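Local coordinates for autophagy-related protein 9 (Schizosaccharomyces pombe, PDB 7D0I) that moves phospholipids between the two leaflets of a membrane as a homotrimeric scramblase and supplies membrane to the growing autophagosome, at residues N380-N385 with R413-A418; T454-P459 with D481-A486; N497-F502 with I555-T560. The protein carries 1 engineered substitution. One frame throughout, in Å; residues are numbered along the deposited sequence.

Contact 1 of 3, residues N380-N385 with R413-A418. With LMN (Lauryl Maltose Neopentyl Glycol), chain G.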
loop_
_atom_site.group_PDB
_atom_site.type_symbol
_atom_site.label_atom_id
_atom_site.label_comp_id
_atom_site.label_asym_id
_atom_site.label_seq_id
_atom_site.Cartn_x
_atom_site.Cartn_y
_atom_site.Cartn_z
ATOM N N ASN A 380 -11.734 38.691 -26.604
ATOM C CA ASN A 380 -10.363 38.527 -27.066
ATOM C C ASN A 380 -9.939 39.649 -27.994
ATOM O O ASN A 380 -8.743 39.927 -28.107
ATOM C CB ASN A 380 -10.193 37.186 -27.765
ATOM C CG ASN A 380 -10.162 36.031 -26.798
ATOM O OD1 ASN A 380 -9.096 35.542 -26.441
ATOM N ND2 ASN A 380 -11.331 35.589 -26.364
ATOM N N TRP A 381 -10.876 40.288 -28.680
ATOM C CA TRP A 381 -10.464 41.396 -29.530
ATOM C C TRP A 381 -10.361 42.710 -28.769
ATOM O O TRP A 381 -9.410 43.469 -28.976
ATOM C CB TRP A 381 -11.418 41.576 -30.709
ATOM C CG TRP A 381 -10.952 42.658 -31.632
ATOM C CD1 TRP A 381 -10.106 42.520 -32.690
ATOM C CD2 TRP A 381 -11.282 44.053 -31.565
ATOM N NE1 TRP A 381 -9.898 43.734 -33.294
ATOM C CE2 TRP A 381 -10.608 44.693 -32.618
ATOM C CE3 TRP A 381 -12.083 44.821 -30.717
ATOM C CZ2 TRP A 381 -10.711 46.062 -32.849
ATOM C CZ3 TRP A 381 -12.186 46.178 -30.949
ATOM C CH2 TRP A 381 -11.504 46.784 -32.002
ATOM N N CYS A 382 -11.323 43.007 -27.899
ATOM C CA CYS A 382 -11.291 44.264 -27.166
ATOM C C CYS A 382 -10.152 44.288 -26.161
ATOM O O CYS A 382 -9.363 45.236 -26.126
ATOM C CB CYS A 382 -12.621 44.490 -26.456
ATOM S SG CYS A 382 -14.038 44.530 -27.528
ATOM N N ILE A 383 -10.049 43.252 -25.337
ATOM C CA ILE A 383 -9.119 43.246 -24.219
ATOM C C ILE A 383 -7.764 42.703 -24.643
ATOM O O ILE A 383 -6.760 43.417 -24.590
ATOM C CB ILE A 383 -9.679 42.424 -23.052
ATOM C CG1 ILE A 383 -11.006 43.004 -22.589
ATOM C CG2 ILE A 383 -8.704 42.406 -21.918
ATOM C CD1 ILE A 383 -11.624 42.238 -21.465
ATOM N N PHE A 384 -7.719 41.448 -25.076
ATOM C CA PHE A 384 -6.431 40.791 -25.240
ATOM C C PHE A 384 -5.645 41.293 -26.443
ATOM O O PHE A 384 -4.439 41.049 -26.512
ATOM C CB PHE A 384 -6.624 39.282 -25.319
ATOM C CG PHE A 384 -7.088 38.677 -24.037
ATOM C CD1 PHE A 384 -6.254 38.615 -22.952
ATOM C CD2 PHE A 384 -8.358 38.179 -23.914
ATOM C CE1 PHE A 384 -6.676 38.071 -21.774
ATOM C CE2 PHE A 384 -8.780 37.634 -22.735
ATOM C CZ PHE A 384 -7.939 37.578 -21.667
ATOM N N ASN A 385 -6.281 41.976 -27.391
ATOM C CA ASN A 385 -5.514 42.671 -28.418
ATOM C C ASN A 385 -4.980 44.001 -27.925
ATOM O O ASN A 385 -4.004 44.511 -28.483
ATOM C CB ASN A 385 -6.360 42.921 -29.662
ATOM C CG ASN A 385 -6.451 41.719 -30.551
ATOM O OD1 ASN A 385 -5.537 40.903 -30.603
ATOM N ND2 ASN A 385 -7.556 41.595 -31.262
ATOM N N ARG A 413 -13.452 52.910 -25.034
ATOM C CA ARG A 413 -13.524 53.287 -26.436
ATOM C C ARG A 413 -13.201 52.132 -27.372
ATOM O O ARG A 413 -13.179 52.337 -28.589
ATOM C CB ARG A 413 -12.589 54.462 -26.712
ATOM C CG ARG A 413 -12.814 55.648 -25.794
ATOM C CD ARG A 413 -12.109 56.904 -26.294
ATOM N NE ARG A 413 -10.690 56.690 -26.566
ATOM C CZ ARG A 413 -10.168 56.607 -27.786
ATOM N NH1 ARG A 413 -10.948 56.720 -28.851
ATOM N NH2 ARG A 413 -8.866 56.413 -27.941
ATOM N N ARG A 414 -12.927 50.942 -26.840
ATOM C CA ARG A 414 -12.880 49.713 -27.619
ATOM C C ARG A 414 -14.147 48.893 -27.469
ATOM O O ARG A 414 -14.644 48.338 -28.452
ATOM C CB ARG A 414 -11.685 48.859 -27.201
ATOM C CG ARG A 414 -10.358 49.533 -27.383
ATOM C CD ARG A 414 -9.237 48.631 -26.942
ATOM N NE ARG A 414 -9.117 47.452 -27.787
ATOM C CZ ARG A 414 -8.397 47.410 -28.898
ATOM N NH1 ARG A 414 -8.337 46.301 -29.614
ATOM N NH2 ARG A 414 -7.738 48.484 -29.297
ATOM N N PHE A 415 -14.671 48.799 -26.247
ATOM C CA PHE A 415 -15.955 48.149 -26.040
ATOM C C PHE A 415 -17.044 48.815 -26.864
ATOM O O PHE A 415 -17.916 48.136 -27.416
ATOM C CB PHE A 415 -16.322 48.170 -24.559
ATOM C CG PHE A 415 -15.529 47.216 -23.719
ATOM C CD1 PHE A 415 -15.046 46.040 -24.252
ATOM C CD2 PHE A 415 -15.272 47.493 -22.393
ATOM C CE1 PHE A 415 -14.326 45.163 -23.475
ATOM C CE2 PHE A 415 -14.551 46.620 -21.620
ATOM C CZ PHE A 415 -14.078 45.458 -22.159
ATOM N N ILE A 416 -16.997 50.140 -26.988
ATOM C CA ILE A 416 -18.032 50.842 -27.740
ATOM C C ILE A 416 -17.926 50.533 -29.228
ATOM O O ILE A 416 -18.936 50.291 -29.900
ATOM C CB ILE A 416 -17.956 52.350 -27.462
ATOM C CG1 ILE A 416 -18.317 52.634 -26.005
ATOM C CG2 ILE A 416 -18.872 53.106 -28.394
ATOM C CD1 ILE A 416 -19.657 52.096 -25.596
ATOM N N VAL A 417 -16.707 50.533 -29.769
ATOM C CA VAL A 417 -16.529 50.234 -31.187
ATOM C C VAL A 417 -16.944 48.799 -31.488
ATOM O O VAL A 417 -17.572 48.520 -32.517
ATOM C CB VAL A 417 -15.075 50.499 -31.609
ATOM C CG1 VAL A 417 -14.867 50.108 -33.054
ATOM C CG2 VAL A 417 -14.729 51.953 -31.399
ATOM N N ALA A 418 -16.596 47.866 -30.602
ATOM C CA ALA A 418 -16.993 46.482 -30.819
ATOM C C ALA A 418 -18.501 46.321 -30.719
ATOM O O ALA A 418 -19.092 45.535 -31.463
ATOM C CB ALA A 418 -16.298 45.565 -29.822
HETATM C C1 LMN G . -11.575 31.220 -33.394
HETATM O O1 LMN G . -11.808 32.038 -34.393
HETATM C C2 LMN G . -11.030 29.866 -33.891
HETATM O O2 LMN G . -9.870 30.099 -34.682
HETATM C C3 LMN G . -10.666 29.003 -32.728
HETATM O O3 LMN G . -10.180 27.718 -33.244
HETATM C C4 LMN G . -11.789 28.763 -31.802
HETATM O O4 LMN G . -11.233 28.188 -30.540
HETATM C C5 LMN G . -12.558 29.996 -31.449
HETATM O O5 LMN G . -12.864 30.868 -32.613
HETATM C C6 LMN G . -13.873 29.606 -30.772
HETATM O O6 LMN G . -14.326 28.376 -31.289
HETATM C CAA LMN G . -20.539 38.197 -40.791
HETATM C CAB LMN G . -18.830 40.409 -36.147
HETATM O OAI LMN G . -14.445 24.396 -27.606
HETATM O OAJ LMN G . -11.766 28.213 -26.283
HETATM O OAL LMN G . -5.906 34.364 -29.905
HETATM O OAN LMN G . -10.844 33.748 -28.609
HETATM O OAP LMN G . -10.415 35.365 -30.474
HETATM O OAQ LMN G . -11.990 22.949 -29.165
HETATM O OAR LMN G . -9.092 27.953 -25.511
HETATM O OAS LMN G . -9.908 23.646 -30.863
HETATM O OAT LMN G . -7.760 27.223 -28.076
HETATM O OAU LMN G . -9.239 26.650 -29.930
HETATM O OAV LMN G . -6.988 30.561 -28.275
HETATM C CAW LMN G . -19.289 37.286 -40.846
HETATM C CAX LMN G . -18.434 39.301 -35.152
HETATM C CAY LMN G . -19.129 36.572 -39.482
HETATM C CAZ LMN G . -17.594 39.939 -34.020
HETATM C CBA LMN G . -17.679 36.760 -38.962
HETATM C CBB LMN G . -16.138 39.401 -34.068
HETATM C CBC LMN G . -17.672 36.567 -37.417
HETATM C CBD LMN G . -15.206 40.476 -33.446
HETATM C CBE LMN G . -16.260 36.910 -36.855
HETATM C CBF LMN G . -13.742 40.238 -33.907
HETATM C CBG LMN G . -15.165 36.253 -37.749
HETATM C CBH LMN G . -13.449 38.711 -33.905
HETATM C CBI LMN G . -13.783 36.371 -37.024
HETATM C CBJ LMN G . -12.024 38.475 -34.497
HETATM C CBK LMN G . -13.573 35.120 -36.103
HETATM C CBL LMN G . -11.462 37.120 -33.938
HETATM C CBM LMN G . -14.059 25.079 -28.774
HETATM C CBN LMN G . -11.533 29.560 -26.636
HETATM C CBP LMN G . -7.035 33.793 -29.279
HETATM C CBQ LMN G . -12.034 34.851 -35.950
HETATM C CBR LMN G . -12.197 35.776 -33.562
HETATM C CBS LMN G . -12.482 33.241 -33.991
HETATM C CBT LMN G . -10.111 34.346 -34.274
HETATM O OBV LMN G . -9.641 34.822 -32.999
HETATM O OBX LMN G . -8.150 34.023 -31.421
HETATM O OBY LMN G . -12.254 26.682 -29.088
HETATM O OBZ LMN G . -9.791 30.843 -27.725
HETATM O OCB LMN G . -9.171 31.052 -30.023
HETATM C CCC LMN G . -12.570 25.271 -28.759
HETATM C CCD LMN G . -10.056 29.849 -26.654
HETATM C CCF LMN G . -7.876 33.080 -30.305
HETATM C CCH LMN G . -10.425 33.066 -29.843
HETATM C CCJ LMN G . -9.461 33.835 -32.028
HETATM C CCL LMN G . -10.535 34.026 -30.977
HETATM C CCM LMN G . -11.693 34.556 -34.438
HETATM C CCN LMN G . -11.922 24.276 -29.723
HETATM C CCO LMN G . -9.322 28.508 -26.819
HETATM C CCQ LMN G . -9.101 32.458 -29.604
HETATM C CCR LMN G . -11.596 26.862 -30.402
HETATM C CCS LMN G . -9.281 30.185 -28.944
HETATM C CCT LMN G . -10.504 24.634 -29.964
HETATM C CCU LMN G . -8.015 28.560 -27.530
HETATM C CCV LMN G . -10.347 25.985 -30.562
HETATM C CCW LMN G . -7.932 29.538 -28.645
#
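At the junction of helices 373-382 and 384-387, R414 from helix 412-425 grips the backbone through two neighbouring carbonyls. Its NE donates to C382 O at 2.8 Å, meeting a lone pair in the carbonyl plane, although the bend at hydrogen (135°) is marked. NH1 bonds W381 O at 3.1 Å along a straighter path of 163°, with that oxygen almost in the guanidinium plane. Arginine suits the place because it has several N-H groups and a flat cation. Its chain turns at CG-CD (chi3 66°), laying the guanidinium over one face of the W381 ring, with CZ 4.6 Å from the six-membered ring centroid: a cation-pi stack. The W381 side chain leaves its backbone on the side away from the N, which carries the indole toward helix 412-425.

Apolar and sulfur contacts complete the interface. C382 SG sits 3.4 Å from A418 CB and beside the edge of the F415 ring, while C382 CB meets F415 CE1; I383 CG1 reaches CZ of the same ring. F415 itself also packs on helix 603-624. Just before W381, N380 ND2 lies 2.9 Å from OAN of the bound detergent and donates to E376 O. Two hydrogen bonds and a pi face thus fix the rotation of R414, and its positive charge probably complements the carbonyl dipoles it meets.

Contact 2 of 3, residues T454-P459 with D481-A486; sequences TRRYTP and DSYAAA
R456 and Y457 lie on opposite sides of the Y483 ring plane. R456 supplies the cation: its CZ stands 4.6 Å from the ring centroid, only 6° off the normal, and NH1 hangs over the middle of the face. The two planes are tilted 46° to each other, so this is a cation-pi contact and not a flat stack. A bend at CB-CG (chi2 -83°) turns the R456 chain aside, which brings the guanidinium over Y483 and CD within 3.6 Å of Y483 OH; NH1 adds a weak bond to the carbonyl O of R455 in its own strand. From the other side the Y457 ring comes nearly parallel to Y483 but slid away, barely overlapping it, with centroids 4.9 Å apart. The two tyrosines run past each other in opposite directions, so Y457 CD2 lies against Y483 CE1 at 3.4 Å. Tyrosine suits both places, offering a broad ring with a polar end. The Y457 hydroxyl points at S482 OG, near the ring plane, but the modelled separation is too short to be reliable; A486 CB, small enough to fit, lies 3.8 Å from that Y457 OH.

Strand 455-457 pairs antiparallel with strand 600-602, and the start of helix 483-489 packs against it. Helix 565-576 touches Y457 and S482, helix 591-599 touches A486, and T560 of a neighbouring subunit packs on R456 and Y483.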
loop_
_atom_site.group_PDB
_atom_site.type_symbol
_atom_site.label_atom_id
_atom_site.label_comp_id
_atom_site.label_asym_id
_atom_site.label_seq_id
_atom_site.Cartn_x
_atom_site.Cartn_y
_atom_site.Cartn_z
ATOM N N THR A 454 -30.566 14.895 -25.598
ATOM C CA THR A 454 -29.118 14.847 -25.494
ATOM C C THR A 454 -28.629 16.093 -24.777
ATOM O O THR A 454 -28.825 17.210 -25.262
ATOM C CB THR A 454 -28.482 14.741 -26.872
ATOM O OG1 THR A 454 -28.690 13.423 -27.392
ATOM C CG2 THR A 454 -27.002 15.011 -26.786
ATOM N N ARG A 455 -28.007 15.906 -23.625
ATOM C CA ARG A 455 -27.548 17.017 -22.814
ATOM C C ARG A 455 -26.054 17.230 -22.997
ATOM O O ARG A 455 -25.289 16.284 -23.186
ATOM C CB ARG A 455 -27.873 16.779 -21.344
ATOM C CG ARG A 455 -29.350 16.637 -21.067
ATOM C CD ARG A 455 -29.611 16.179 -19.651
ATOM N NE ARG A 455 -29.656 17.289 -18.711
ATOM C CZ ARG A 455 -30.782 17.819 -18.255
ATOM N NH1 ARG A 455 -31.941 17.330 -18.652
ATOM N NH2 ARG A 455 -30.750 18.827 -17.402
ATOM N N ARG A 456 -25.656 18.496 -22.951
ATOM C CA ARG A 456 -24.274 18.913 -23.087
ATOM C C ARG A 456 -24.027 20.052 -22.113
ATOM O O ARG A 456 -24.964 20.685 -21.628
ATOM C CB ARG A 456 -23.963 19.356 -24.517
ATOM C CG ARG A 456 -24.060 18.263 -25.552
ATOM C CD ARG A 456 -22.795 17.447 -25.602
ATOM N NE ARG A 456 -22.902 16.309 -26.503
ATOM C CZ ARG A 456 -23.236 15.081 -26.119
ATOM N NH1 ARG A 456 -23.495 14.830 -24.846
ATOM N NH2 ARG A 456 -23.308 14.106 -27.010
ATOM N N TYR A 457 -22.757 20.312 -21.824
ATOM C CA TYR A 457 -22.412 21.428 -20.959
ATOM C C TYR A 457 -22.530 22.735 -21.721
ATOM O O TYR A 457 -22.115 22.835 -22.876
ATOM C CB TYR A 457 -20.995 21.281 -20.414
ATOM C CG TYR A 457 -20.778 20.076 -19.541
ATOM C CD1 TYR A 457 -21.305 20.011 -18.268
ATOM C CD2 TYR A 457 -20.022 19.015 -19.981
ATOM C CE1 TYR A 457 -21.102 18.915 -17.475
ATOM C CE2 TYR A 457 -19.812 17.920 -19.191
ATOM C CZ TYR A 457 -20.353 17.876 -17.944
ATOM O OH TYR A 457 -20.139 16.778 -17.160
ATOM N N THR A 458 -23.098 23.742 -21.071
ATOM C CA THR A 458 -23.201 25.049 -21.684
ATOM C C THR A 458 -21.811 25.652 -21.862
ATOM O O THR A 458 -20.880 25.296 -21.143
ATOM C CB THR A 458 -24.060 25.972 -20.837
ATOM O OG1 THR A 458 -23.415 26.206 -19.585
ATOM C CG2 THR A 458 -25.396 25.343 -20.581
ATOM N N PRO A 459 -21.642 26.558 -22.825
ATOM C CA PRO A 459 -20.325 27.180 -23.013
ATOM C C PRO A 459 -19.792 27.884 -21.786
ATOM O O PRO A 459 -18.575 28.037 -21.668
ATOM C CB PRO A 459 -20.574 28.165 -24.155
ATOM C CG PRO A 459 -21.648 27.538 -24.925
ATOM C CD PRO A 459 -22.555 26.901 -23.925
ATOM N N ASP A 481 -15.064 12.377 -21.125
ATOM C CA ASP A 481 -15.115 11.249 -20.211
ATOM C C ASP A 481 -16.013 11.490 -19.020
ATOM O O ASP A 481 -16.011 10.683 -18.094
ATOM C CB ASP A 481 -13.706 10.901 -19.735
ATOM C CG ASP A 481 -12.949 10.038 -20.726
ATOM O OD1 ASP A 481 -13.597 9.273 -21.469
ATOM O OD2 ASP A 481 -11.705 10.114 -20.755
ATOM N N SER A 482 -16.778 12.575 -19.011
ATOM C CA SER A 482 -17.660 12.906 -17.907
ATOM C C SER A 482 -19.129 12.864 -18.271
ATOM O O SER A 482 -19.969 12.978 -17.376
ATOM C CB SER A 482 -17.345 14.306 -17.377
ATOM O OG SER A 482 -18.528 14.950 -16.965
ATOM N N TYR A 483 -19.466 12.722 -19.549
ATOM C CA TYR A 483 -20.866 12.747 -19.939
ATOM C C TYR A 483 -21.599 11.498 -19.483
ATOM O O TYR A 483 -22.789 11.565 -19.174
ATOM C CB TYR A 483 -20.990 12.913 -21.445
ATOM C CG TYR A 483 -20.790 14.326 -21.912
ATOM C CD1 TYR A 483 -21.597 15.341 -21.453
ATOM C CD2 TYR A 483 -19.810 14.638 -22.823
ATOM C CE1 TYR A 483 -21.425 16.622 -21.881
ATOM C CE2 TYR A 483 -19.636 15.917 -23.256
ATOM C CZ TYR A 483 -20.442 16.906 -22.780
ATOM O OH TYR A 483 -20.268 18.193 -23.212
ATOM N N ALA A 484 -20.913 10.357 -19.424
ATOM C CA ALA A 484 -21.537 9.158 -18.878
ATOM C C ALA A 484 -21.902 9.356 -17.415
ATOM O O ALA A 484 -23.023 9.055 -16.990
ATOM C CB ALA A 484 -20.601 7.965 -19.040
ATOM N N ALA A 485 -20.965 9.886 -16.632
ATOM C CA ALA A 485 -21.226 10.143 -15.225
ATOM C C ALA A 485 -22.335 11.166 -15.043
ATOM O O ALA A 485 -23.164 11.035 -14.142
ATOM C CB ALA A 485 -19.949 10.608 -14.540
ATOM N N ALA A 486 -22.372 12.197 -15.889
ATOM C CA ALA A 486 -23.398 13.221 -15.734
ATOM C C ALA A 486 -24.775 12.691 -16.108
ATOM O O ALA A 486 -25.771 12.997 -15.438
ATOM C CB ALA A 486 -23.047 14.437 -16.576
#

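Contact 3 of 3, residues N497-F502 with I555-T560; sequences NMIRLF and IIPDET
I499 and I556 bring the two backbones to a CA-CA distance of 5.6 Å where the chain leaving helix 538-555 turns extended, I556 psi reaching 115°, beside the early turns of helix 496-520. These two membrane-spanning helices form a helical hairpin joined on the lumenal side, and the contact lies at its cytoplasmic foot. It is held by apolar packing. Branched isoleucines suit such a place, since each has two branches with which to touch its surroundings. The end of the I499 side chain, CD1, comes up to the proline ring, 3.5 Å from P557 CD, while I499 CG2 approaches the same proline carbon at 3.7 Å. Proline, which has no N-H to donate, fits a chain that has left its helix, and its ring presents a compact hydrocarbon surface. I556 CD1 comes up against the carbonyl group of F502, 4.0 Å from F502 O, and M498 adds a looser touch, its CE at 4.5 Å from I555 CG2.

Next to these contacts, E559 forms a salt bridge with R603 of a neighbouring subunit, and N497, in the helix itself, packs on V204 of that subunit, so the foot of the hairpin also belongs to the trimer interface. Within the contact, the F502 side chain leans toward I555, its CG beside the backbone N (chi1 -80°), and turns one face of the ring to the isoleucine. I555 CD1 makes a CH-pi contact there, 3.6 Å from the F502 ring centroid and 16° off its normal.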
loop_
_atom_site.group_PDB
_atom_site.type_symbol
_atom_site.label_atom_id
_atom_site.label_comp_id
_atom_site.label_asym_id
_atom_site.label_seq_id
_atom_site.Cartn_x
_atom_site.Cartn_y
_atom_site.Cartn_z
ATOM N N ASN A 497 -43.820 9.560 -5.981
ATOM C CA ASN A 497 -45.265 9.740 -5.971
ATOM C C ASN A 497 -45.874 9.603 -7.357
ATOM O O ASN A 497 -47.089 9.424 -7.471
ATOM C CB ASN A 497 -45.620 11.099 -5.379
ATOM C CG ASN A 497 -44.952 11.337 -4.050
ATOM O OD1 ASN A 497 -43.915 10.752 -3.756
ATOM N ND2 ASN A 497 -45.544 12.200 -3.236
ATOM N N MET A 498 -45.063 9.687 -8.408
ATOM C CA MET A 498 -45.521 9.471 -9.773
ATOM C C MET A 498 -45.257 8.054 -10.252
ATOM O O MET A 498 -46.068 7.488 -10.995
ATOM C CB MET A 498 -44.842 10.468 -10.711
ATOM C CG MET A 498 -45.471 10.571 -12.081
ATOM S SD MET A 498 -44.613 11.750 -13.140
ATOM C CE MET A 498 -42.962 11.051 -13.168
ATOM N N ILE A 499 -44.136 7.468 -9.832
ATOM C CA ILE A 499 -43.888 6.055 -10.091
ATOM C C ILE A 499 -44.999 5.210 -9.493
ATOM O O ILE A 499 -45.466 4.247 -10.109
ATOM C CB ILE A 499 -42.515 5.642 -9.533
ATOM C CG1 ILE A 499 -41.395 6.356 -10.275
ATOM C CG2 ILE A 499 -42.336 4.148 -9.631
ATOM C CD1 ILE A 499 -40.050 6.098 -9.681
ATOM N N ARG A 500 -45.448 5.564 -8.289
ATOM C CA ARG A 500 -46.511 4.801 -7.647
ATOM C C ARG A 500 -47.817 4.914 -8.424
ATOM O O ARG A 500 -48.517 3.914 -8.629
ATOM C CB ARG A 500 -46.687 5.280 -6.209
ATOM C CG ARG A 500 -47.732 4.527 -5.442
ATOM C CD ARG A 500 -47.411 3.056 -5.383
ATOM N NE ARG A 500 -48.626 2.252 -5.419
ATOM C CZ ARG A 500 -48.643 0.926 -5.424
ATOM N NH1 ARG A 500 -49.797 0.277 -5.464
ATOM N NH2 ARG A 500 -47.505 0.248 -5.391
ATOM N N LEU A 501 -48.156 6.125 -8.874
ATOM C CA LEU A 501 -49.373 6.309 -9.656
ATOM C C LEU A 501 -49.329 5.505 -10.945
ATOM O O LEU A 501 -50.318 4.864 -11.321
ATOM C CB LEU A 501 -49.578 7.786 -9.971
ATOM C CG LEU A 501 -50.581 8.057 -11.089
ATOM C CD1 LEU A 501 -51.985 7.742 -10.630
ATOM C CD2 LEU A 501 -50.477 9.488 -11.560
ATOM N N PHE A 502 -48.199 5.535 -11.645
ATOM C CA PHE A 502 -48.131 4.797 -12.897
ATOM C C PHE A 502 -48.113 3.297 -12.662
ATOM O O PHE A 502 -48.630 2.542 -13.488
ATOM C CB PHE A 502 -46.924 5.246 -13.710
ATOM C CG PHE A 502 -47.152 6.529 -14.444
ATOM C CD1 PHE A 502 -48.068 6.590 -15.477
ATOM C CD2 PHE A 502 -46.472 7.676 -14.093
ATOM C CE1 PHE A 502 -48.295 7.763 -16.149
ATOM C CE2 PHE A 502 -46.694 8.854 -14.765
ATOM C CZ PHE A 502 -47.606 8.898 -15.793
ATOM N N ILE A 555 -41.703 4.379 -17.510
ATOM C CA ILE A 555 -41.486 5.279 -16.386
ATOM C C ILE A 555 -41.054 4.500 -15.153
ATOM O O ILE A 555 -40.111 4.885 -14.455
ATOM C CB ILE A 555 -42.755 6.103 -16.110
ATOM C CG1 ILE A 555 -43.092 6.966 -17.324
ATOM C CG2 ILE A 555 -42.574 6.947 -14.864
ATOM C CD1 ILE A 555 -44.354 7.775 -17.161
ATOM N N ILE A 556 -41.736 3.397 -14.868
ATOM C CA ILE A 556 -41.472 2.577 -13.690
ATOM C C ILE A 556 -40.064 2.006 -13.774
ATOM O O ILE A 556 -39.774 1.202 -14.672
ATOM C CB ILE A 556 -42.508 1.454 -13.561
ATOM C CG1 ILE A 556 -43.909 2.036 -13.466
ATOM C CG2 ILE A 556 -42.221 0.607 -12.352
ATOM C CD1 ILE A 556 -44.974 0.996 -13.566
ATOM N N PRO A 557 -39.166 2.378 -12.872
ATOM C CA PRO A 557 -37.808 1.839 -12.919
ATOM C C PRO A 557 -37.794 0.366 -12.544
ATOM O O PRO A 557 -38.795 -0.215 -12.123
ATOM C CB PRO A 557 -37.060 2.686 -11.891
ATOM C CG PRO A 557 -38.103 3.095 -10.933
ATOM C CD PRO A 557 -39.354 3.286 -11.733
ATOM N N ASP A 558 -36.628 -0.242 -12.716
ATOM C CA ASP A 558 -36.456 -1.624 -12.307
ATOM C C ASP A 558 -36.589 -1.738 -10.795
ATOM O O ASP A 558 -36.349 -0.781 -10.056
ATOM C CB ASP A 558 -35.095 -2.144 -12.760
ATOM C CG ASP A 558 -34.925 -3.626 -12.520
ATOM O OD1 ASP A 558 -35.931 -4.307 -12.231
ATOM O OD2 ASP A 558 -33.781 -4.112 -12.614
ATOM N N GLU A 559 -36.997 -2.918 -10.336
ATOM C CA GLU A 559 -37.078 -3.148 -8.898
ATOM C C GLU A 559 -35.695 -3.132 -8.269
ATOM O O GLU A 559 -35.451 -2.409 -7.296
ATOM C CB GLU A 559 -37.767 -4.479 -8.612
ATOM C CG GLU A 559 -39.233 -4.522 -8.957
ATOM C CD GLU A 559 -39.879 -5.798 -8.481
ATOM O OE1 GLU A 559 -41.124 -5.889 -8.512
ATOM O OE2 GLU A 559 -39.138 -6.713 -8.070
ATOM N N THR A 560 -34.772 -3.913 -8.819
ATOM C CA THR A 560 -33.439 -4.042 -8.252
ATOM C C THR A 560 -32.534 -2.908 -8.703
ATOM O O THR A 560 -31.416 -3.148 -9.167
ATOM C CB THR A 560 -32.835 -5.381 -8.657
ATOM O OG1 THR A 560 -32.247 -5.257 -9.954
ATOM C CG2 THR A 560 -33.915 -6.418 -8.727
#

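In the fold
The contacts follow one another along the chain, each closing before the next opens, and all belong to the conserved ATG9 family region. Contact 1 is about 32 Å from contact 2, centre to centre, and about 55 Å from contact 3, on the opposite side of the chain's centre. Contacts 2 and 3 are about 26 Å apart and are linked in sequence, since helix 483-489 leads to helix 496-520. Contacts 1 and 2 both probably lie on the cytoplasmic side, contact 1 contributing N380 to a detergent pocket, and contact 3 stands at the foot of a transmembrane hairpin. Between subunits, the 555-560 loop of one copy reaches the contact 2 region of another, tying them into the scramblase trimer.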